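Local atomic coordinates of lactate dehydrogenase, adjacent gene encodes predicted malate dehydrogenase (PDB entry 4ND2), a protein that probably catalyses the NAD-dependent interconversion of (S)-lactate and pyruvate, and binds pyruvate together with a dinucleotide cofactor analogue. Residues G24-A29 against A239-A244; T156-H161 against V169-I174; N263-K268 against L289-L294. One frame throughout, in Å; residues are numbered along the deposited sequence.

Overall arrangement
Running from the N terminus, the chain forms helix 14-26 of the NAD-binding domain, whose end (24-29) is met some 210 residues later by 239-244 of helix 234-248; contact 1 thereby joins the NAD-binding part of the chain to its C-terminal part. Contact 2 closes within that long excursion, a short connection joining helix 147-162 to strand 169-174. Contact 3 follows both in series, linking the turn after strand 253-261 to the lead-in of helix 293-314. Contacts 1 and 3 lie on opposite sides of the chain's centre, their own centres about 31 Å apart. Contacts 2 and 3 touch: I174 packs on L289 and L291, and N172 on L289.

Contact 1: G24-A29 against A239-A244; sequences GKDNLA and AAVKMA
L28 and A244 mark the closest backbone approach, with CA atoms 8.8 Å apart, a spacing that only side chains bridge. The segment 24-29 holds the last turn of helix 14-26 and the loop beyond it, whereas 239-244 is helical throughout. N27, just past the helix, closes it with a Schellman motif: its phi is positive (53°), and N27 N bonds G24 O at 3.0 Å. Just past this reversal, the CA–CB bond of L28 is directed at the second helix.

The L28 side chain extends with CG anti to the backbone N (chi1 178°), carrying CD2 into the contact. L28 CD2 lies 4.2 Å from V241 CG1 and 4.4 Å from A244 CB, so a single methyl serves two residues placed three apart on the facing helix. L28 and V241 run past each other in opposite directions, and their contact is lateral. V241 offers the branch anti to its own N (chi1 173°). V241 CG1 also comes within 4.4 Å of D26 OD2, at the more open margin of an otherwise buried patch. The other carboxylate oxygen, D26 OD1, pairs outside the contact, in a salt bridge with K25 NZ of the second subunit; K25 NZ of this chain pairs likewise with D26 OD1 of the second subunit.

V241 also packs on I22 and V23, and L28 on L248, which extends the apolar seam along both helices. Helix 14-26 follows the glycine-rich GxGxxG turn of G11, G13 and G16; the contact packs helix 234-248 against the end of this first Rossmann helix and the loop leading to strand 30-34.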
loop_
_atom_site.group_PDB
_atom_site.type_symbol
_atom_site.label_atom_id
_atom_site.label_comp_id
_atom_site.label_asym_id
_atom_site.label_seq_id
_atom_site.Cartn_x
_atom_site.Cartn_y
_atom_site.Cartn_z
ATOM N N GLY A 24 -11.902 4.310 -3.226
ATOM C CA GLY A 24 -11.151 5.383 -3.868
ATOM C C GLY A 24 -9.709 5.445 -3.401
ATOM O O GLY A 24 -8.792 5.523 -4.216
ATOM N N LYS A 25 -9.510 5.402 -2.085
ATOM C CA LYS A 25 -8.165 5.419 -1.505
ATOM C C LYS A 25 -7.284 4.303 -2.071
ATOM O O LYS A 25 -6.132 4.541 -2.423
ATOM C CB LYS A 25 -8.235 5.307 0.019
ATOM C CG LYS A 25 -6.878 5.292 0.707
ATOM C CD LYS A 25 -7.016 5.169 2.215
ATOM C CE LYS A 25 -5.681 5.367 2.917
ATOM N NZ LYS A 25 -4.616 4.481 2.379
ATOM N N ASP A 26 -7.832 3.093 -2.159
ATOM C CA ASP A 26 -7.083 1.932 -2.661
ATOM C C ASP A 26 -6.968 1.901 -4.188
ATOM O O ASP A 26 -6.257 1.058 -4.735
ATOM C CB ASP A 26 -7.741 0.627 -2.197
ATOM C CG ASP A 26 -7.731 0.460 -0.684
ATOM O OD1 ASP A 26 -6.904 1.098 -0.000
ATOM O OD2 ASP A 26 -8.558 -0.323 -0.176
ATOM N N ASN A 27 -7.673 2.805 -4.873
ATOM C CA ASN A 27 -7.781 2.774 -6.332
ATOM C C ASN A 27 -8.245 1.400 -6.836
ATOM O O ASN A 27 -7.772 0.903 -7.859
ATOM C CB ASN A 27 -6.456 3.185 -6.990
ATOM C CG ASN A 27 -6.596 3.465 -8.482
ATOM O OD1 ASN A 27 -7.631 3.938 -8.953
ATOM N ND2 ASN A 27 -5.549 3.176 -9.229
ATOM N N LEU A 28 -9.176 0.796 -6.101
ATOM C CA LEU A 28 -9.737 -0.507 -6.464
ATOM C C LEU A 28 -10.664 -0.394 -7.675
ATOM O O LEU A 28 -10.703 -1.284 -8.526
ATOM C CB LEU A 28 -10.503 -1.093 -5.274
ATOM C CG LEU A 28 -11.201 -2.442 -5.459
ATOM C CD1 LEU A 28 -10.190 -3.539 -5.751
ATOM C CD2 LEU A 28 -12.023 -2.775 -4.223
ATOM N N ALA A 29 -11.421 0.698 -7.736
ATOM C CA ALA A 29 -12.379 0.918 -8.813
ATOM C C ALA A 29 -12.870 2.360 -8.809
ATOM O O ALA A 29 -12.585 3.126 -7.882
ATOM C CB ALA A 29 -13.565 -0.027 -8.658
ATOM N N ALA A 239 -15.285 -4.407 5.578
ATOM C CA ALA A 239 -15.619 -5.799 5.279
ATOM C C ALA A 239 -16.165 -5.955 3.862
ATOM O O ALA A 239 -15.780 -6.874 3.137
ATOM C CB ALA A 239 -16.627 -6.324 6.290
ATOM N N ALA A 240 -17.060 -5.048 3.471
ATOM C CA ALA A 240 -17.638 -5.061 2.126
ATOM C C ALA A 240 -16.572 -4.862 1.049
ATOM O O ALA A 240 -16.635 -5.488 -0.011
ATOM C CB ALA A 240 -18.713 -3.991 2.004
ATOM N N VAL A 241 -15.599 -3.994 1.326
ATOM C CA VAL A 241 -14.508 -3.726 0.386
ATOM C C VAL A 241 -13.630 -4.968 0.206
ATOM O O VAL A 241 -13.227 -5.288 -0.914
ATOM C CB VAL A 241 -13.645 -2.517 0.826
ATOM C CG1 VAL A 241 -12.425 -2.358 -0.073
ATOM C CG2 VAL A 241 -14.469 -1.237 0.810
ATOM N N LYS A 242 -13.351 -5.674 1.300
ATOM C CA LYS A 242 -12.582 -6.918 1.223
ATOM C C LYS A 242 -13.284 -7.930 0.321
ATOM O O LYS A 242 -12.638 -8.616 -0.466
ATOM C CB LYS A 242 -12.356 -7.522 2.616
ATOM C CG LYS A 242 -11.554 -6.655 3.584
ATOM C CD LYS A 242 -10.180 -6.254 3.065
ATOM C CE LYS A 242 -9.255 -7.454 2.899
ATOM N NZ LYS A 242 -7.918 -7.032 2.406
ATOM N N MET A 243 -14.610 -8.000 0.419
ATOM C CA MET A 243 -15.402 -8.890 -0.434
ATOM C C MET A 243 -15.366 -8.453 -1.899
ATOM O O MET A 243 -15.255 -9.290 -2.793
ATOM C CB MET A 243 -16.848 -8.966 0.065
ATOM C CG MET A 243 -16.979 -9.631 1.426
ATOM S SD MET A 243 -18.660 -9.645 2.072
ATOM C CE MET A 243 -19.469 -10.732 0.904
ATOM N N ALA A 244 -15.454 -7.145 -2.135
ATOM C CA ALA A 244 -15.352 -6.593 -3.487
ATOM C C ALA A 244 -13.978 -6.866 -4.102
ATOM O O ALA A 244 -13.886 -7.211 -5.283
ATOM C CB ALA A 244 -15.639 -5.096 -3.477
#

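Contact 2: T156-H161 against V169-I174; sequences TFIAQH and VSANVI
I158 and V169 meet through branches set by their first torsions: I158 has chi1 -65°, which puts CG2 anti to its backbone N and CG1 beside it, while V169 has CG1 anti to its N (chi1 177°) and CG2 beside it. The two methyls of V169 are consequently divided between neighbouring helix residues. V169 CG1 rests 3.9 Å from I158 CG2 and also lies 4.1 Å from I158 CB, along the flank of the branched chain. V169 CG2 takes the adjoining helix position, 4.0 Å from A159 CB. The small alanine permits a close approach of the backbones here, the A159 and V169 CA atoms being 6.5 Å apart.

The longer arm of I158 continues along the second segment. I158 CD1 reaches A171 CB at 3.9 Å while remaining 4.1 Å from V169 CG1, which places it against V169 and A171, the residues that flank S170 along the extended chain. The CA–CB bonds of V169 and A171 both point at the helix and that of S170 points away, as expected for an extended chain with one face turned inward. All four contacting residues are buried, and every pairing across the interface is apolar, so dispersion and the exclusion of water account for it.

Further contacts complete the setting. I158 also packs on I212 of helix 206-227 and on V188 and V190, next to and within strand 189-190, while A171 touches F154 and R155 one turn back. R155 NE additionally bonds V169 O. Helix 147-162 thus lies over one face of the antiparallel sheet, with helix 206-227 beside it, and strand 169-174 runs between strands 182-183 and 189-190.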
loop_
_atom_site.group_PDB
_atom_site.type_symbol
_atom_site.label_atom_id
_atom_site.label_comp_id
_atom_site.label_asym_id
_atom_site.label_seq_id
_atom_site.Cartn_x
_atom_site.Cartn_y
_atom_site.Cartn_z
ATOM N N THR A 156 -10.476 -10.593 16.618
ATOM C CA THR A 156 -9.942 -9.451 17.356
ATOM C C THR A 156 -9.983 -9.681 18.864
ATOM O O THR A 156 -9.013 -9.395 19.561
ATOM C CB THR A 156 -10.708 -8.161 16.989
ATOM O OG1 THR A 156 -10.489 -7.868 15.604
ATOM C CG2 THR A 156 -10.246 -6.974 17.823
ATOM N N PHE A 157 -11.101 -10.209 19.356
ATOM C CA PHE A 157 -11.270 -10.457 20.786
ATOM C C PHE A 157 -10.327 -11.553 21.285
ATOM O O PHE A 157 -9.770 -11.441 22.371
ATOM C CB PHE A 157 -12.725 -10.809 21.116
ATOM C CG PHE A 157 -13.719 -9.729 20.760
ATOM C CD1 PHE A 157 -13.366 -8.380 20.784
ATOM C CD2 PHE A 157 -15.021 -10.062 20.422
ATOM C CE1 PHE A 157 -14.288 -7.398 20.462
ATOM C CE2 PHE A 157 -15.949 -9.081 20.106
ATOM C CZ PHE A 157 -15.581 -7.750 20.123
ATOM N N ILE A 158 -10.139 -12.595 20.481
ATOM C CA ILE A 158 -9.166 -13.643 20.795
ATOM C C ILE A 158 -7.761 -13.046 20.822
ATOM O O ILE A 158 -6.992 -13.292 21.755
ATOM C CB ILE A 158 -9.214 -14.794 19.770
ATOM C CG1 ILE A 158 -10.561 -15.519 19.851
ATOM C CG2 ILE A 158 -8.072 -15.780 20.013
ATOM C CD1 ILE A 158 -10.909 -16.314 18.611
ATOM N N ALA A 159 -7.441 -12.256 19.797
ATOM C CA ALA A 159 -6.126 -11.622 19.676
ATOM C C ALA A 159 -5.824 -10.696 20.848
ATOM O O ALA A 159 -4.692 -10.653 21.336
ATOM C CB ALA A 159 -6.031 -10.854 18.366
ATOM N N GLN A 160 -6.839 -9.961 21.296
ATOM C CA GLN A 160 -6.684 -9.039 22.422
ATOM C C GLN A 160 -6.430 -9.774 23.739
ATOM O O GLN A 160 -5.718 -9.262 24.604
ATOM C CB GLN A 160 -7.899 -8.109 22.539
ATOM C CG GLN A 160 -7.889 -7.000 21.492
ATOM C CD GLN A 160 -9.149 -6.151 21.481
ATOM O OE1 GLN A 160 -10.249 -6.632 21.760
ATOM N NE2 GLN A 160 -8.996 -4.879 21.135
ATOM N N HIS A 161 -7.002 -10.968 23.894
ATOM C CA HIS A 161 -6.720 -11.785 25.072
ATOM C C HIS A 161 -5.247 -12.199 25.106
ATOM O O HIS A 161 -4.561 -11.970 26.098
ATOM C CB HIS A 161 -7.609 -13.033 25.127
ATOM C CG HIS A 161 -7.220 -13.987 26.213
ATOM N ND1 HIS A 161 -7.604 -13.816 27.526
ATOM C CD2 HIS A 161 -6.444 -15.097 26.190
ATOM C CE1 HIS A 161 -7.092 -14.787 28.261
ATOM N NE2 HIS A 161 -6.385 -15.578 27.475
ATOM N N VAL A 169 -4.648 -14.895 14.001
ATOM C CA VAL A 169 -5.720 -15.701 14.573
ATOM C C VAL A 169 -6.643 -16.151 13.449
ATOM O O VAL A 169 -7.130 -15.326 12.671
ATOM C CB VAL A 169 -6.546 -14.912 15.608
ATOM C CG1 VAL A 169 -7.705 -15.757 16.130
ATOM C CG2 VAL A 169 -5.658 -14.447 16.752
ATOM N N SER A 170 -6.869 -17.460 13.365
ATOM C CA SER A 170 -7.860 -18.029 12.459
ATOM C C SER A 170 -9.112 -18.330 13.273
ATOM O O SER A 170 -9.045 -19.052 14.270
ATOM C CB SER A 170 -7.330 -19.315 11.819
ATOM O OG SER A 170 -8.297 -19.901 10.958
ATOM N N ALA A 171 -10.243 -17.760 12.863
ATOM C CA ALA A 171 -11.507 -17.958 13.571
ATOM C C ALA A 171 -12.694 -17.614 12.673
ATOM O O ALA A 171 -12.673 -16.606 11.968
ATOM C CB ALA A 171 -11.542 -17.118 14.836
ATOM N N ASN A 172 -13.721 -18.461 12.705
ATOM C CA ASN A 172 -14.896 -18.291 11.865
ATOM C C ASN A 172 -16.166 -18.153 12.686
ATOM O O ASN A 172 -16.327 -18.814 13.717
ATOM C CB ASN A 172 -15.037 -19.477 10.910
ATOM C CG ASN A 172 -14.064 -19.406 9.750
ATOM O OD1 ASN A 172 -14.123 -18.481 8.938
ATOM N ND2 ASN A 172 -13.163 -20.377 9.667
ATOM N N VAL A 173 -17.050 -17.273 12.224
ATOM C CA VAL A 173 -18.419 -17.205 12.707
ATOM C C VAL A 173 -19.305 -17.642 11.548
ATOM O O VAL A 173 -19.114 -17.195 10.413
ATOM C CB VAL A 173 -18.810 -15.781 13.155
ATOM C CG1 VAL A 173 -20.281 -15.727 13.554
ATOM C CG2 VAL A 173 -17.926 -15.320 14.304
ATOM N N ILE A 174 -20.256 -18.527 11.835
ATOM C CA ILE A 174 -21.168 -19.049 10.820
ATOM C C ILE A 174 -22.616 -18.948 11.288
ATOM O O ILE A 174 -22.885 -18.628 12.447
ATOM C CB ILE A 174 -20.830 -20.511 10.455
ATOM C CG1 ILE A 174 -20.885 -21.418 11.692
ATOM C CG2 ILE A 174 -19.454 -20.582 9.807
ATOM C CD1 ILE A 174 -20.728 -22.889 11.375
#

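Contact 3: N263-K268 against L289-L294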
loop_
_atom_site.group_PDB
_atom_site.type_symbol
_atom_site.label_atom_id
_atom_site.label_comp_id
_atom_site.label_asym_id
_atom_site.label_seq_id
_atom_site.Cartn_x
_atom_site.Cartn_y
_atom_site.Cartn_z
ATOM N N ASN A 263 -25.443 -28.033 -0.484
ATOM C CA ASN A 263 -24.948 -29.394 -0.235
ATOM C C ASN A 263 -23.961 -29.463 0.927
ATOM O O ASN A 263 -23.070 -30.312 0.943
ATOM C CB ASN A 263 -24.302 -29.955 -1.505
ATOM C CG ASN A 263 -25.294 -30.126 -2.640
ATOM O OD1 ASN A 263 -26.355 -30.729 -2.466
ATOM N ND2 ASN A 263 -24.950 -29.606 -3.813
ATOM N N HIS A 264 -24.128 -28.568 1.898
ATOM C CA HIS A 264 -23.231 -28.489 3.048
ATOM C C HIS A 264 -24.020 -28.144 4.305
ATOM O O HIS A 264 -25.119 -27.597 4.221
ATOM C CB HIS A 264 -22.145 -27.429 2.822
ATOM C CG HIS A 264 -21.557 -27.438 1.445
ATOM N ND1 HIS A 264 -20.464 -28.206 1.106
ATOM C CD2 HIS A 264 -21.906 -26.766 0.322
ATOM C CE1 HIS A 264 -20.164 -28.007 -0.166
ATOM N NE2 HIS A 264 -21.026 -27.138 -0.664
ATOM N N TYR A 265 -23.452 -28.475 5.463
ATOM C CA TYR A 265 -24.030 -28.143 6.773
ATOM C C TYR A 265 -25.469 -28.636 6.980
ATOM O O TYR A 265 -26.225 -28.050 7.756
ATOM C CB TYR A 265 -23.940 -26.630 7.028
ATOM C CG TYR A 265 -22.523 -26.101 6.999
ATOM C CD1 TYR A 265 -22.016 -25.465 5.871
ATOM C CD2 TYR A 265 -21.684 -26.253 8.100
ATOM C CE1 TYR A 265 -20.716 -24.985 5.842
ATOM C CE2 TYR A 265 -20.383 -25.778 8.081
ATOM C CZ TYR A 265 -19.904 -25.145 6.950
ATOM O OH TYR A 265 -18.613 -24.676 6.931
ATOM N N GLY A 266 -25.838 -29.715 6.290
ATOM C CA GLY A 266 -27.160 -30.324 6.438
ATOM C C GLY A 266 -28.342 -29.501 5.947
ATOM O O GLY A 266 -29.473 -29.740 6.373
ATOM N N VAL A 267 -28.096 -28.540 5.055
ATOM C CA VAL A 267 -29.168 -27.709 4.489
ATOM C C VAL A 267 -29.255 -27.904 2.979
ATOM O O VAL A 267 -28.261 -28.237 2.335
ATOM C CB VAL A 267 -28.981 -26.210 4.818
ATOM C CG1 VAL A 267 -29.041 -25.991 6.321
ATOM C CG2 VAL A 267 -27.672 -25.667 4.256
ATOM N N LYS A 268 -30.443 -27.682 2.418
ATOM C CA LYS A 268 -30.694 -27.960 1.003
ATOM C C LYS A 268 -31.183 -26.735 0.229
ATOM O O LYS A 268 -32.110 -26.830 -0.575
ATOM C CB LYS A 268 -31.695 -29.113 0.867
ATOM C CG LYS A 268 -31.206 -30.420 1.472
ATOM C CD LYS A 268 -32.138 -31.573 1.134
ATOM C CE LYS A 268 -31.639 -32.883 1.723
ATOM N NZ LYS A 268 -32.560 -34.014 1.416
ATOM N N LEU A 289 -16.554 -26.769 7.598
ATOM C CA LEU A 289 -15.836 -26.788 8.873
ATOM C C LEU A 289 -16.133 -28.065 9.654
ATOM O O LEU A 289 -17.191 -28.669 9.490
ATOM C CB LEU A 289 -16.222 -25.579 9.731
ATOM C CG LEU A 289 -15.791 -24.197 9.236
ATOM C CD1 LEU A 289 -16.469 -23.108 10.055
ATOM C CD2 LEU A 289 -14.279 -24.050 9.297
ATOM N N ASP A 290 -15.191 -28.462 10.504
ATOM C CA ASP A 290 -15.368 -29.620 11.375
ATOM C C ASP A 290 -16.056 -29.166 12.657
ATOM O O ASP A 290 -15.402 -28.720 13.599
ATOM C CB ASP A 290 -14.012 -30.265 11.683
ATOM C CG ASP A 290 -14.141 -31.603 12.400
ATOM O OD1 ASP A 290 -15.151 -32.312 12.194
ATOM O OD2 ASP A 290 -13.215 -31.949 13.166
ATOM N N LEU A 291 -17.381 -29.269 12.680
ATOM C CA LEU A 291 -18.172 -28.807 13.815
ATOM C C LEU A 291 -18.392 -29.920 14.830
ATOM O O LEU A 291 -18.628 -31.070 14.462
ATOM C CB LEU A 291 -19.530 -28.287 13.340
ATOM C CG LEU A 291 -19.510 -27.107 12.366
ATOM C CD1 LEU A 291 -20.927 -26.754 11.939
ATOM C CD2 LEU A 291 -18.814 -25.904 12.986
ATOM N N THR A 292 -18.329 -29.561 16.110
ATOM C CA THR A 292 -18.671 -30.481 17.190
ATOM C C THR A 292 -20.186 -30.694 17.206
ATOM O O THR A 292 -20.925 -29.906 16.607
ATOM C CB THR A 292 -18.244 -29.926 18.561
ATOM O OG1 THR A 292 -18.932 -28.694 18.814
ATOM C CG2 THR A 292 -16.739 -29.689 18.612
ATOM N N PRO A 293 -20.658 -31.754 17.889
ATOM C CA PRO A 293 -22.103 -31.944 18.025
ATOM C C PRO A 293 -22.817 -30.714 18.599
ATOM O O PRO A 293 -23.886 -30.345 18.113
ATOM C CB PRO A 293 -22.211 -33.139 18.979
ATOM C CG PRO A 293 -20.966 -33.915 18.735
ATOM C CD PRO A 293 -19.900 -32.894 18.441
ATOM N N LEU A 294 -22.221 -30.086 19.610
ATOM C CA LEU A 294 -22.769 -28.857 20.186
ATOM C C LEU A 294 -22.877 -27.745 19.139
ATOM O O LEU A 294 -23.910 -27.088 19.034
ATOM C CB LEU A 294 -21.916 -28.384 21.369
ATOM C CG LEU A 294 -22.328 -27.068 22.043
ATOM C CD1 LEU A 294 -23.793 -27.093 22.457
ATOM C CD2 LEU A 294 -21.437 -26.778 23.243
#
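Y265 and L289 supply the polar part of the contact. L289 N donates to Y265 OH over 3.0 Å with an N-H...O angle of 170°, a nearly straight bond. The same hydroxyl is also hydrogen-bonded to L287 O; since a carbonyl can only accept, the tyrosine proton should point there.

Van der Waals packing lies beside this bond. L289 CG approaches Y265 OH to 3.7 Å, so the leucine flanks the hydroxyl, and the apolar touch between these side chains is looser, Y265 CE2 to L289 CB at 4.5 Å. L291 comes to the ring edge, close to its plane, where L291 CD1 lies 3.9 Å from Y265 CD2 and 4.0 Å from Y265 CE2; the two side chains cross at about a right angle. L299 of helix 293-314 touches both Y265 and L291.

Local backbone structure presents these groups. Y265 and G266 are the central residues of a type I' turn from H264 to V267, both with positive phi, closed by V267 N on H264 O at 3.2 Å. A chi1 of -59° sets the ring anti to the carbonyl carbon of Y265, and its far end reaches L289.

Chemically, the phenol oxygen accepts a hydrogen bond from L289 N and probably donates one to L287 O; this would fix the ring's end, while L291 packs at the ring edge and L289 beside the hydroxyl, pinning the 263-268 turn to the approach of the C-terminal helix.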